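Long-range contacts in PlzA (Borrelia burgdorferi, PDB 7MIE), which binds the bacterial second messenger c-di-GMP through its PilZ domain and probably acts as a c-di-GMP-responsive signalling receptor: residues K204-L212 with Y275-F283; F241-L249 with A261-P272. All blocks are in the same frame, centred on the assembly; numbering follows the deposited sequence.

Contact 1: residues K204-L212 with Y275-F283. With C2E (9,9'-[(2R,3R,3aS,5S,7aR,9R,10R,10aS,12S,14aR)-3,5,10,12-tetrahydroxy-5,12-dioxidooctahydro-2H,7H-difuro[3,2-d:3',2'-j][1,3,7,9,2,8]tetraoxadiphosphacyclododecine-2,9-diyl]bis(2-amino-1,9-dihydro-6H-purin-6-one)), chain C.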
loop_
_atom_site.group_PDB
_atom_site.type_symbol
_atom_site.label_atom_id
_atom_site.label_comp_id
_atom_site.label_asym_id
_atom_site.label_seq_id
_atom_site.Cartn_x
_atom_site.Cartn_y
_atom_site.Cartn_z
ATOM N N LYS A 204 -20.287 1.364 1.830
ATOM C CA LYS A 204 -20.446 2.180 0.631
ATOM C C LYS A 204 -19.102 2.446 -0.046
ATOM O O LYS A 204 -19.053 2.470 -1.271
ATOM C CB LYS A 204 -21.183 3.485 0.938
ATOM C CG LYS A 204 -22.571 3.299 1.545
ATOM C CD LYS A 204 -23.405 2.171 0.928
ATOM C CE LYS A 204 -24.011 2.503 -0.426
ATOM N NZ LYS A 204 -24.833 1.379 -0.961
ATOM N N ASP A 205 -18.030 2.665 0.740
ATOM C CA ASP A 205 -16.698 2.790 0.166
ATOM C C ASP A 205 -15.635 2.381 1.182
ATOM O O ASP A 205 -15.901 2.356 2.395
ATOM C CB ASP A 205 -16.470 4.162 -0.498
ATOM C CG ASP A 205 -16.387 5.369 0.425
ATOM O OD1 ASP A 205 -15.601 5.318 1.364
ATOM O OD2 ASP A 205 -17.112 6.396 0.159
ATOM N N LEU A 206 -14.472 2.000 0.650
ATOM C CA LEU A 206 -13.322 1.582 1.457
ATOM C C LEU A 206 -12.062 2.280 0.956
ATOM O O LEU A 206 -11.912 2.520 -0.239
ATOM C CB LEU A 206 -13.085 0.068 1.318
ATOM C CG LEU A 206 -14.152 -0.860 1.910
ATOM C CD1 LEU A 206 -13.792 -2.331 1.638
ATOM C CD2 LEU A 206 -14.248 -0.625 3.430
ATOM N N SER A 207 -11.107 2.502 1.868
ATOM C CA SER A 207 -9.792 2.951 1.459
ATOM C C SER A 207 -8.781 2.418 2.465
ATOM O O SER A 207 -9.152 1.794 3.467
ATOM C CB SER A 207 -9.779 4.467 1.363
ATOM O OG SER A 207 -9.945 5.006 2.665
ATOM N N TYR A 208 -7.496 2.679 2.219
ATOM C CA TYR A 208 -6.453 2.258 3.140
ATOM C C TYR A 208 -6.744 2.752 4.565
ATOM O O TYR A 208 -6.467 2.032 5.516
ATOM C CB TYR A 208 -5.097 2.813 2.656
ATOM C CG TYR A 208 -4.413 1.984 1.584
ATOM C CD1 TYR A 208 -4.138 0.638 1.789
ATOM C CD2 TYR A 208 -4.007 2.567 0.385
ATOM C CE1 TYR A 208 -3.507 -0.144 0.821
ATOM C CE2 TYR A 208 -3.310 1.821 -0.565
ATOM C CZ TYR A 208 -3.081 0.475 -0.355
ATOM O OH TYR A 208 -2.412 -0.275 -1.282
ATOM N N GLY A 209 -7.327 3.946 4.683
ATOM C CA GLY A 209 -7.416 4.604 5.984
ATOM C C GLY A 209 -8.817 4.660 6.600
ATOM O O GLY A 209 -8.975 5.191 7.714
ATOM N N GLY A 210 -9.850 4.163 5.908
ATOM C CA GLY A 210 -11.186 4.252 6.497
ATOM C C GLY A 210 -12.283 3.685 5.601
ATOM O O GLY A 210 -12.003 2.938 4.664
ATOM N N ALA A 211 -13.533 4.108 5.862
ATOM C CA ALA A 211 -14.694 3.527 5.218
ATOM C C ALA A 211 -15.865 4.482 5.339
ATOM O O ALA A 211 -15.878 5.330 6.225
ATOM C CB ALA A 211 -15.054 2.186 5.850
ATOM N N LEU A 212 -16.808 4.370 4.404
ATOM C CA LEU A 212 -18.096 5.025 4.576
ATOM C C LEU A 212 -19.118 3.909 4.652
ATOM O O LEU A 212 -19.066 2.993 3.830
ATOM C CB LEU A 212 -18.411 5.923 3.371
ATOM C CG LEU A 212 -19.791 6.602 3.417
ATOM C CD1 LEU A 212 -19.882 7.640 4.543
ATOM C CD2 LEU A 212 -20.094 7.278 2.089
ATOM N N TYR A 275 -6.250 -6.238 6.543
ATOM C CA TYR A 275 -7.085 -5.238 5.878
ATOM C C TYR A 275 -6.245 -4.490 4.835
ATOM O O TYR A 275 -6.690 -4.265 3.709
ATOM C CB TYR A 275 -7.650 -4.223 6.879
ATOM C CG TYR A 275 -8.446 -3.144 6.170
ATOM C CD1 TYR A 275 -9.720 -3.419 5.689
ATOM C CD2 TYR A 275 -7.906 -1.896 5.870
ATOM C CE1 TYR A 275 -10.470 -2.477 4.991
ATOM C CE2 TYR A 275 -8.649 -0.928 5.200
ATOM C CZ TYR A 275 -9.921 -1.225 4.723
ATOM O OH TYR A 275 -10.702 -0.323 4.054
ATOM N N THR A 276 -5.077 -3.996 5.259
ATOM C CA THR A 276 -4.225 -3.241 4.360
ATOM C C THR A 276 -3.947 -4.048 3.088
ATOM O O THR A 276 -4.001 -3.528 1.959
ATOM C CB THR A 276 -2.911 -2.866 5.053
ATOM O OG1 THR A 276 -3.298 -2.066 6.179
ATOM C CG2 THR A 276 -2.063 -2.026 4.115
ATOM N N MET A 277 -3.653 -5.348 3.268
ATOM C CA MET A 277 -3.358 -6.186 2.101
ATOM C C MET A 277 -4.613 -6.468 1.246
ATOM O O MET A 277 -4.514 -6.616 0.028
ATOM C CB MET A 277 -2.732 -7.521 2.534
ATOM C CG MET A 277 -1.304 -7.432 3.048
ATOM S SD MET A 277 -0.171 -6.576 1.949
ATOM C CE MET A 277 1.389 -6.591 2.849
ATOM N N LEU A 278 -5.812 -6.496 1.844
ATOM C CA LEU A 278 -7.049 -6.608 1.067
ATOM C C LEU A 278 -7.192 -5.406 0.118
ATOM O O LEU A 278 -7.591 -5.557 -1.044
ATOM C CB LEU A 278 -8.236 -6.677 2.044
ATOM C CG LEU A 278 -9.642 -6.436 1.491
ATOM C CD1 LEU A 278 -10.125 -7.705 0.801
ATOM C CD2 LEU A 278 -10.613 -6.120 2.628
ATOM N N ILE A 279 -6.913 -4.204 0.629
ATOM C CA ILE A 279 -6.987 -3.009 -0.213
ATOM C C ILE A 279 -5.879 -3.018 -1.268
ATOM O O ILE A 279 -6.132 -2.762 -2.457
ATOM C CB ILE A 279 -6.947 -1.726 0.643
ATOM C CG1 ILE A 279 -8.095 -1.734 1.670
ATOM C CG2 ILE A 279 -7.011 -0.471 -0.257
ATOM C CD1 ILE A 279 -9.499 -1.784 1.050
ATOM N N HIS A 280 -4.659 -3.348 -0.853
ATOM C CA HIS A 280 -3.575 -3.444 -1.820
ATOM C C HIS A 280 -3.917 -4.438 -2.943
ATOM O O HIS A 280 -3.713 -4.112 -4.111
ATOM C CB HIS A 280 -2.288 -3.848 -1.077
ATOM C CG HIS A 280 -1.118 -3.841 -2.012
ATOM N ND1 HIS A 280 -0.733 -4.990 -2.700
ATOM C CD2 HIS A 280 -0.252 -2.866 -2.351
ATOM C CE1 HIS A 280 0.342 -4.710 -3.420
ATOM N NE2 HIS A 280 0.640 -3.430 -3.239
ATOM N N ASP A 281 -4.469 -5.610 -2.581
ATOM C CA ASP A 281 -4.828 -6.643 -3.558
ATOM C C ASP A 281 -5.813 -6.085 -4.586
ATOM O O ASP A 281 -5.742 -6.416 -5.775
ATOM C CB ASP A 281 -5.405 -7.876 -2.847
ATOM C CG ASP A 281 -5.960 -8.892 -3.832
ATOM O OD1 ASP A 281 -5.125 -9.591 -4.476
ATOM O OD2 ASP A 281 -7.217 -8.946 -3.985
ATOM N N TYR A 282 -6.764 -5.248 -4.141
ATOM C CA TYR A 282 -7.758 -4.715 -5.047
ATOM C C TYR A 282 -7.089 -3.947 -6.194
ATOM O O TYR A 282 -7.500 -4.040 -7.353
ATOM C CB TYR A 282 -8.729 -3.799 -4.290
ATOM C CG TYR A 282 -9.654 -3.077 -5.239
ATOM C CD1 TYR A 282 -10.825 -3.687 -5.676
ATOM C CD2 TYR A 282 -9.376 -1.794 -5.689
ATOM C CE1 TYR A 282 -11.672 -3.040 -6.558
ATOM C CE2 TYR A 282 -10.192 -1.150 -6.607
ATOM C CZ TYR A 282 -11.349 -1.775 -7.030
ATOM O OH TYR A 282 -12.178 -1.085 -7.877
ATOM N N PHE A 283 -6.031 -3.194 -5.878
ATOM C CA PHE A 283 -5.313 -2.374 -6.859
ATOM C C PHE A 283 -4.369 -3.206 -7.739
ATOM O O PHE A 283 -3.952 -2.723 -8.790
ATOM C CB PHE A 283 -4.597 -1.203 -6.171
ATOM C CG PHE A 283 -5.543 -0.205 -5.548
ATOM C CD1 PHE A 283 -6.438 0.515 -6.325
ATOM C CD2 PHE A 283 -5.545 0.036 -4.183
ATOM C CE1 PHE A 283 -7.339 1.407 -5.759
ATOM C CE2 PHE A 283 -6.422 0.953 -3.620
ATOM C CZ PHE A 283 -7.343 1.618 -4.394
HETATM P P1 C2E C . -9.602 13.159 8.342
HETATM O O2P C2E C . -10.953 13.728 8.269
HETATM O O1P C2E C . -8.887 13.014 9.662
HETATM O "O5'" C2E C . -9.795 11.640 7.851
HETATM C "C5'" C2E C . -8.670 10.752 7.952
HETATM C "C4'" C2E C . -8.883 9.569 7.036
HETATM O "O4'" C2E C . -10.115 8.901 7.386
HETATM C "C3'" C2E C . -9.065 9.907 5.553
HETATM O "O3'" C2E C . -7.766 10.053 4.990
HETATM C "C2'" C2E C . -9.647 8.550 5.073
HETATM O "O2'" C2E C . -8.622 7.577 5.043
HETATM C "C1'" C2E C . -10.569 8.185 6.250
HETATM N N9 C2E C . -11.955 8.542 5.991
HETATM C C8 C2E C . -12.724 9.543 6.540
HETATM N N7 C2E C . -13.941 9.574 6.069
HETATM C C5 C2E C . -13.956 8.548 5.119
HETATM C C6 C2E C . -14.987 8.115 4.255
HETATM O O6 C2E C . -16.109 8.625 4.117
HETATM N N1 C2E C . -14.559 7.045 3.449
HETATM C C2 C2E C . -13.308 6.463 3.492
HETATM N N2 C2E C . -13.049 5.446 2.642
HETATM N N3 C2E C . -12.333 6.869 4.298
HETATM C C4 C2E C . -12.740 7.910 5.077
HETATM P P11 C2E C . -7.651 10.820 3.567
HETATM O O21 C2E C . -6.225 10.622 3.177
HETATM O O11 C2E C . -8.712 10.242 2.670
HETATM O O5A C2E C . -8.071 12.331 3.945
HETATM C C5A C2E C . -7.053 13.097 4.636
HETATM C C4A C2E C . -7.685 14.350 5.174
HETATM O O4A C2E C . -8.148 15.178 4.082
HETATM C C3A C2E C . -8.934 14.105 6.022
HETATM O O3A C2E C . -8.493 13.744 7.329
HETATM C C2A C2E C . -9.623 15.462 5.904
HETATM O O2A C2E C . -9.028 16.445 6.739
HETATM C C1A C2E C . -9.371 15.766 4.422
HETATM N N91 C2E C . -10.430 15.335 3.529
HETATM C C81 C2E C . -10.413 14.271 2.650
HETATM N N71 C2E C . -11.540 14.161 1.996
HETATM C C51 C2E C . -12.339 15.213 2.452
HETATM C C61 C2E C . -13.661 15.611 2.097
HETATM O O61 C2E C . -14.441 15.132 1.264
HETATM N N11 C2E C . -14.063 16.737 2.809
HETATM C C21 C2E C . -13.330 17.373 3.779
HETATM N N21 C2E C . -13.917 18.437 4.354
HETATM N N31 C2E C . -12.075 17.042 4.088
HETATM C C41 C2E C . -11.655 15.936 3.398
HETATM O O HOH W 1 -4.076 0.597 5.512
#

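Contact 2: residues F241-L249 with A261-P272. With C2E (9,9'-[(2R,3R,3aS,5S,7aR,9R,10R,10aS,12S,14aR)-3,5,10,12-tetrahydroxy-5,12-dioxidooctahydro-2H,7H-difuro[3,2-d:3',2'-j][1,3,7,9,2,8]tetraoxadiphosphacyclododecine-2,9-diyl]bis(2-amino-1,9-dihydro-6H-purin-6-one)), chain C.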
loop_
_atom_site.group_PDB
_atom_site.type_symbol
_atom_site.label_atom_id
_atom_site.label_comp_id
_atom_site.label_asym_id
_atom_site.label_seq_id
_atom_site.Cartn_x
_atom_site.Cartn_y
_atom_site.Cartn_z
ATOM N N PHE A 241 -11.721 -7.073 12.530
ATOM C CA PHE A 241 -12.115 -5.991 13.410
ATOM C C PHE A 241 -11.104 -4.863 13.249
ATOM O O PHE A 241 -9.891 -5.088 13.336
ATOM C CB PHE A 241 -12.139 -6.453 14.871
ATOM C CG PHE A 241 -13.140 -7.550 15.126
ATOM C CD1 PHE A 241 -14.463 -7.254 15.421
ATOM C CD2 PHE A 241 -12.767 -8.881 15.015
ATOM C CE1 PHE A 241 -15.397 -8.269 15.598
ATOM C CE2 PHE A 241 -13.694 -9.896 15.210
ATOM C CZ PHE A 241 -15.005 -9.588 15.500
ATOM N N ILE A 242 -11.635 -3.656 13.035
ATOM C CA ILE A 242 -10.791 -2.474 12.895
ATOM C C ILE A 242 -11.345 -1.375 13.780
ATOM O O ILE A 242 -12.468 -0.913 13.604
ATOM C CB ILE A 242 -10.739 -1.991 11.424
ATOM C CG1 ILE A 242 -10.529 -3.172 10.472
ATOM C CG2 ILE A 242 -9.671 -0.916 11.258
ATOM C CD1 ILE A 242 -10.633 -2.813 9.003
ATOM N N GLU A 243 -10.484 -0.883 14.678
ATOM C CA GLU A 243 -10.845 0.218 15.553
ATOM C C GLU A 243 -10.668 1.531 14.803
ATOM O O GLU A 243 -9.728 1.686 14.025
ATOM C CB GLU A 243 -9.961 0.150 16.800
ATOM C CG GLU A 243 -10.100 -1.195 17.510
ATOM C CD GLU A 243 -9.251 -1.337 18.774
ATOM O OE1 GLU A 243 -9.207 -0.360 19.542
ATOM O OE2 GLU A 243 -8.602 -2.411 18.964
ATOM N N GLY A 244 -11.592 2.456 15.048
ATOM C CA GLY A 244 -11.578 3.743 14.371
ATOM C C GLY A 244 -12.450 4.775 15.082
ATOM O O GLY A 244 -12.969 4.528 16.172
ATOM N N LYS A 245 -12.571 5.948 14.454
ATOM C CA LYS A 245 -13.317 7.084 14.976
ATOM C C LYS A 245 -14.203 7.636 13.868
ATOM O O LYS A 245 -13.854 7.569 12.688
ATOM C CB LYS A 245 -12.348 8.174 15.449
ATOM C CG LYS A 245 -11.443 7.731 16.592
ATOM C CD LYS A 245 -10.617 8.837 17.212
ATOM C CE LYS A 245 -9.576 8.332 18.195
ATOM N NZ LYS A 245 -9.944 7.024 18.790
ATOM N N SER A 246 -15.349 8.182 14.262
ATOM C CA SER A 246 -16.271 8.782 13.315
ATOM C C SER A 246 -15.703 10.111 12.820
ATOM O O SER A 246 -14.976 10.786 13.550
ATOM C CB SER A 246 -17.637 8.934 13.914
ATOM O OG SER A 246 -17.557 9.849 15.002
ATOM N N LYS A 247 -15.972 10.442 11.551
ATOM C CA LYS A 247 -15.484 11.688 10.963
ATOM C C LYS A 247 -16.616 12.464 10.302
ATOM O O LYS A 247 -16.579 13.681 10.226
ATOM C CB LYS A 247 -14.433 11.460 9.872
ATOM C CG LYS A 247 -13.051 11.092 10.379
ATOM C CD LYS A 247 -12.496 12.102 11.365
ATOM C CE LYS A 247 -11.173 11.663 11.947
ATOM N NZ LYS A 247 -10.416 12.821 12.478
ATOM N N SER A 248 -17.599 11.765 9.755
ATOM C CA SER A 248 -18.698 12.498 9.173
ATOM C C SER A 248 -19.967 11.718 9.443
ATOM O O SER A 248 -19.934 10.491 9.521
ATOM C CB SER A 248 -18.486 12.721 7.688
ATOM O OG SER A 248 -18.864 11.545 6.983
ATOM N N LEU A 249 -21.056 12.459 9.642
ATOM C CA LEU A 249 -22.389 11.894 9.712
ATOM C C LEU A 249 -23.329 12.827 8.957
ATOM O O LEU A 249 -23.207 14.052 9.045
ATOM C CB LEU A 249 -22.814 11.733 11.181
ATOM C CG LEU A 249 -23.790 10.590 11.476
ATOM C CD1 LEU A 249 -23.978 10.401 12.970
ATOM C CD2 LEU A 249 -25.141 10.794 10.806
ATOM N N ALA A 261 -25.318 8.097 6.969
ATOM C CA ALA A 261 -24.051 7.781 6.328
ATOM C C ALA A 261 -22.926 8.224 7.249
ATOM O O ALA A 261 -22.793 9.408 7.542
ATOM C CB ALA A 261 -23.943 8.448 4.970
ATOM N N LEU A 262 -22.078 7.268 7.631
ATOM C CA LEU A 262 -21.067 7.479 8.647
ATOM C C LEU A 262 -19.673 7.288 8.035
ATOM O O LEU A 262 -19.351 6.188 7.615
ATOM C CB LEU A 262 -21.318 6.409 9.717
ATOM C CG LEU A 262 -20.322 6.380 10.874
ATOM C CD1 LEU A 262 -20.404 7.658 11.693
ATOM C CD2 LEU A 262 -20.559 5.164 11.768
ATOM N N GLY A 263 -18.868 8.358 8.018
ATOM C CA GLY A 263 -17.465 8.304 7.609
ATOM C C GLY A 263 -16.575 7.919 8.790
ATOM O O GLY A 263 -16.775 8.428 9.889
ATOM N N ILE A 264 -15.608 7.012 8.571
ATOM C CA ILE A 264 -14.792 6.443 9.633
ATOM C C ILE A 264 -13.324 6.567 9.244
ATOM O O ILE A 264 -12.957 6.241 8.120
ATOM C CB ILE A 264 -15.130 4.944 9.810
ATOM C CG1 ILE A 264 -16.616 4.727 10.141
ATOM C CG2 ILE A 264 -14.179 4.290 10.825
ATOM C CD1 ILE A 264 -17.096 3.295 9.975
ATOM N N ALA A 265 -12.501 7.028 10.187
ATOM C CA ALA A 265 -11.055 7.021 10.093
ATOM C C ALA A 265 -10.559 5.918 11.005
ATOM O O ALA A 265 -10.752 6.015 12.237
ATOM C CB ALA A 265 -10.495 8.358 10.584
ATOM N N PHE A 266 -9.916 4.898 10.417
ATOM C CA PHE A 266 -9.318 3.830 11.204
ATOM C C PHE A 266 -8.136 4.368 12.011
ATOM O O PHE A 266 -7.366 5.187 11.516
ATOM C CB PHE A 266 -8.864 2.674 10.299
ATOM C CG PHE A 266 -9.957 2.065 9.449
ATOM C CD1 PHE A 266 -11.276 2.032 9.873
ATOM C CD2 PHE A 266 -9.658 1.525 8.212
ATOM C CE1 PHE A 266 -12.261 1.434 9.098
ATOM C CE2 PHE A 266 -10.641 0.966 7.404
ATOM C CZ PHE A 266 -11.944 0.914 7.852
ATOM N N ASP A 267 -7.988 3.904 13.261
ATOM C CA ASP A 267 -6.847 4.334 14.068
ATOM C C ASP A 267 -5.544 3.967 13.363
ATOM O O ASP A 267 -5.273 2.792 13.102
ATOM C CB ASP A 267 -6.932 3.735 15.476
ATOM C CG ASP A 267 -8.126 4.209 16.298
ATOM O OD1 ASP A 267 -8.751 5.189 15.907
ATOM O OD2 ASP A 267 -8.405 3.587 17.359
ATOM N N GLU A 268 -4.743 4.997 13.041
ATOM C CA GLU A 268 -3.708 4.881 12.012
ATOM C C GLU A 268 -2.612 3.882 12.390
ATOM O O GLU A 268 -1.939 3.341 11.515
ATOM C CB GLU A 268 -3.067 6.248 11.752
ATOM C CG GLU A 268 -1.830 6.490 12.597
ATOM C CD GLU A 268 -1.447 7.934 12.892
ATOM O OE1 GLU A 268 -1.596 8.794 11.978
ATOM O OE2 GLU A 268 -1.007 8.194 14.047
ATOM N N ASP A 269 -2.385 3.670 13.688
ATOM C CA ASP A 269 -1.284 2.813 14.102
ATOM C C ASP A 269 -1.736 1.388 14.408
ATOM O O ASP A 269 -0.930 0.601 14.880
ATOM C CB ASP A 269 -0.497 3.426 15.264
ATOM C CG ASP A 269 0.307 4.646 14.840
ATOM O OD1 ASP A 269 0.736 4.694 13.651
ATOM O OD2 ASP A 269 0.492 5.551 15.689
ATOM N N LYS A 270 -3.005 1.058 14.125
ATOM C CA LYS A 270 -3.625 -0.164 14.596
ATOM C C LYS A 270 -4.290 -0.921 13.441
ATOM O O LYS A 270 -5.014 -1.886 13.667
ATOM C CB LYS A 270 -4.651 0.163 15.689
ATOM C CG LYS A 270 -4.012 0.602 17.015
ATOM C CD LYS A 270 -4.914 1.410 17.925
ATOM C CE LYS A 270 -6.182 0.649 18.211
ATOM N NZ LYS A 270 -7.092 1.441 19.067
ATOM N N ILE A 271 -4.059 -0.480 12.206
ATOM C CA ILE A 271 -4.845 -1.086 11.126
ATOM C C ILE A 271 -4.322 -2.494 10.878
ATOM O O ILE A 271 -3.137 -2.678 10.663
ATOM C CB ILE A 271 -4.797 -0.227 9.845
ATOM C CG1 ILE A 271 -5.385 1.169 10.053
ATOM C CG2 ILE A 271 -5.491 -0.959 8.694
ATOM C CD1 ILE A 271 -5.192 2.086 8.866
ATOM N N PRO A 272 -5.172 -3.537 10.919
ATOM C CA PRO A 272 -4.698 -4.913 10.683
ATOM C C PRO A 272 -4.035 -5.048 9.305
ATOM O O PRO A 272 -4.551 -4.550 8.294
ATOM C CB PRO A 272 -5.939 -5.786 10.847
ATOM C CG PRO A 272 -6.945 -4.905 11.581
ATOM C CD PRO A 272 -6.605 -3.463 11.221
HETATM P P1 C2E C . -9.602 13.159 8.342
HETATM O O2P C2E C . -10.953 13.728 8.269
HETATM O O1P C2E C . -8.887 13.014 9.662
HETATM O "O5'" C2E C . -9.795 11.640 7.851
HETATM C "C5'" C2E C . -8.670 10.752 7.952
HETATM C "C4'" C2E C . -8.883 9.569 7.036
HETATM O "O4'" C2E C . -10.115 8.901 7.386
HETATM C "C3'" C2E C . -9.065 9.907 5.553
HETATM O "O3'" C2E C . -7.766 10.053 4.990
HETATM C "C2'" C2E C . -9.647 8.550 5.073
HETATM O "O2'" C2E C . -8.622 7.577 5.043
HETATM C "C1'" C2E C . -10.569 8.185 6.250
HETATM N N9 C2E C . -11.955 8.542 5.991
HETATM C C8 C2E C . -12.724 9.543 6.540
HETATM N N7 C2E C . -13.941 9.574 6.069
HETATM C C5 C2E C . -13.956 8.548 5.119
HETATM C C6 C2E C . -14.987 8.115 4.255
HETATM O O6 C2E C . -16.109 8.625 4.117
HETATM N N1 C2E C . -14.559 7.045 3.449
HETATM C C2 C2E C . -13.308 6.463 3.492
HETATM N N2 C2E C . -13.049 5.446 2.642
HETATM N N3 C2E C . -12.333 6.869 4.298
HETATM C C4 C2E C . -12.740 7.910 5.077
HETATM P P11 C2E C . -7.651 10.820 3.567
HETATM O O21 C2E C . -6.225 10.622 3.177
HETATM O O11 C2E C . -8.712 10.242 2.670
HETATM O O5A C2E C . -8.071 12.331 3.945
HETATM C C5A C2E C . -7.053 13.097 4.636
HETATM C C4A C2E C . -7.685 14.350 5.174
HETATM O O4A C2E C . -8.148 15.178 4.082
HETATM C C3A C2E C . -8.934 14.105 6.022
HETATM O O3A C2E C . -8.493 13.744 7.329
HETATM C C2A C2E C . -9.623 15.462 5.904
HETATM O O2A C2E C . -9.028 16.445 6.739
HETATM C C1A C2E C . -9.371 15.766 4.422
HETATM N N91 C2E C . -10.430 15.335 3.529
HETATM C C81 C2E C . -10.413 14.271 2.650
HETATM N N71 C2E C . -11.540 14.161 1.996
HETATM C C51 C2E C . -12.339 15.213 2.452
HETATM C C61 C2E C . -13.661 15.611 2.097
HETATM O O61 C2E C . -14.441 15.132 1.264
HETATM N N11 C2E C . -14.063 16.737 2.809
HETATM C C21 C2E C . -13.330 17.373 3.779
HETATM N N21 C2E C . -13.917 18.437 4.354
HETATM N N31 C2E C . -12.075 17.042 4.088
HETATM C C41 C2E C . -11.655 15.936 3.398
HETATM O O HOH W 2 -7.261 0.564 13.207
HETATM O O HOH W 3 -7.846 -1.791 14.710
#

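Contact 1: residues K204-L212 with Y275-F283
The tight beta hairpin of the PilZ domain that carries part of the c-di-GMP site, strands 204-207 and 210-212, meets the C-terminal helix through its turn. From the helix, the Tyr275 hydroxyl donates to Ser207 O (OH to O 2.7 Å), whose oxygen lies at the ring edge, in the ring plane, while the hydroxyl is tilted 32° from the carbonyl plane. With CG anti to the backbone N (chi1 177°), the Tyr275 ring reaches from the helix to the backbone of Ser207, and Leu206 CD2 packs against its OH at 3.6 Å. Tyr208, at the turn, lays one ring face on Ile279, whose CG2 sits 3.8 Å from the ring centroid in a CH-pi contact, while Thr276 O lies at the ring's edge. Tyr208 OH runs alongside His280 and hydrogen-bonds to Met44 O. A water donates to Tyr208 O and joins Thr276 OG1. On the ligand side, Asp205 OD1 accepts from both N1 and N2 of one guanine, each at 2.9 Å, reading its Watson-Crick edge. Leu212 O accepts from the successive amides of Lys204 and Asp205, a classic beta bulge. Base recognition by Asp205 and helix docking at Ser207, itself a c-di-GMP-binding residue, thus share one short strand.

Contact 2: residues F241-L249 with A261-P272
Gly263 O is approached by two successive amides of the partner strand: Lys247 N at 2.7 Å, from above the carbonyl plane, and Ser248 N in a weak, longer bond. Lys247 and Ser248 thus form a classic beta bulge opposite Gly263, which shifts the antiparallel register by one residue. Gly263 N returns a bond to Ser248 O at 2.8 Å, and Lys245 exchanges two backbone bonds with Ala265. The Lys247 chain, bent at chi2 (-55°), runs past the Ala265 methyl, with Lys247 CE 3.6 Å from Ala265 CB, and its NZ makes a weak bond to phosphate oxygen O1P of c-di-GMP. Farther along, Lys270 NZ is shared by two carboxylates: it meets Glu243 OE1 at 2.8 Å from above the carboxylate plane and Asp267 OD2 at 3.0 Å through the anti lone pair. This probably offsets the repulsion between the two acids. Lys245 NZ forms its main salt bridge with Asp228 and a long one with Asp267 OD1. Ile242 CG2 lies over a face of the Phe266 ring, 3.8 Å from its centroid. Strand 228-233 flanks segment 241-249, strand 210-215 flanks segment 261-266, and Pro272 occupies the N-cap position of helix 273-283, whose Tyr275 meets Phe266 edge-to-face.

Overall arrangement
The centres of contacts 1 and 2 lie about 12 Å apart in the same domain, and the two meet directly in one antiparallel sheet, where strand 210-215 pairs with strand 260-266. Gly209 O to Phe266 N and Ala211 O to Ile264 N, both 2.9 Å, are probable hydrogen bonds across that junction. Along the chain, both segments of contact 2 fall between those of contact 1, and 261-272 ends just before 275-283. Both contacts line the site of one c-di-GMP, contact 1 recognising a base and contact 2 adding a weak lysine-phosphate bond, while Arg168 and Arg172 supply further hydrogen bonds; Lys247 and Ser248 also border a second c-di-GMP.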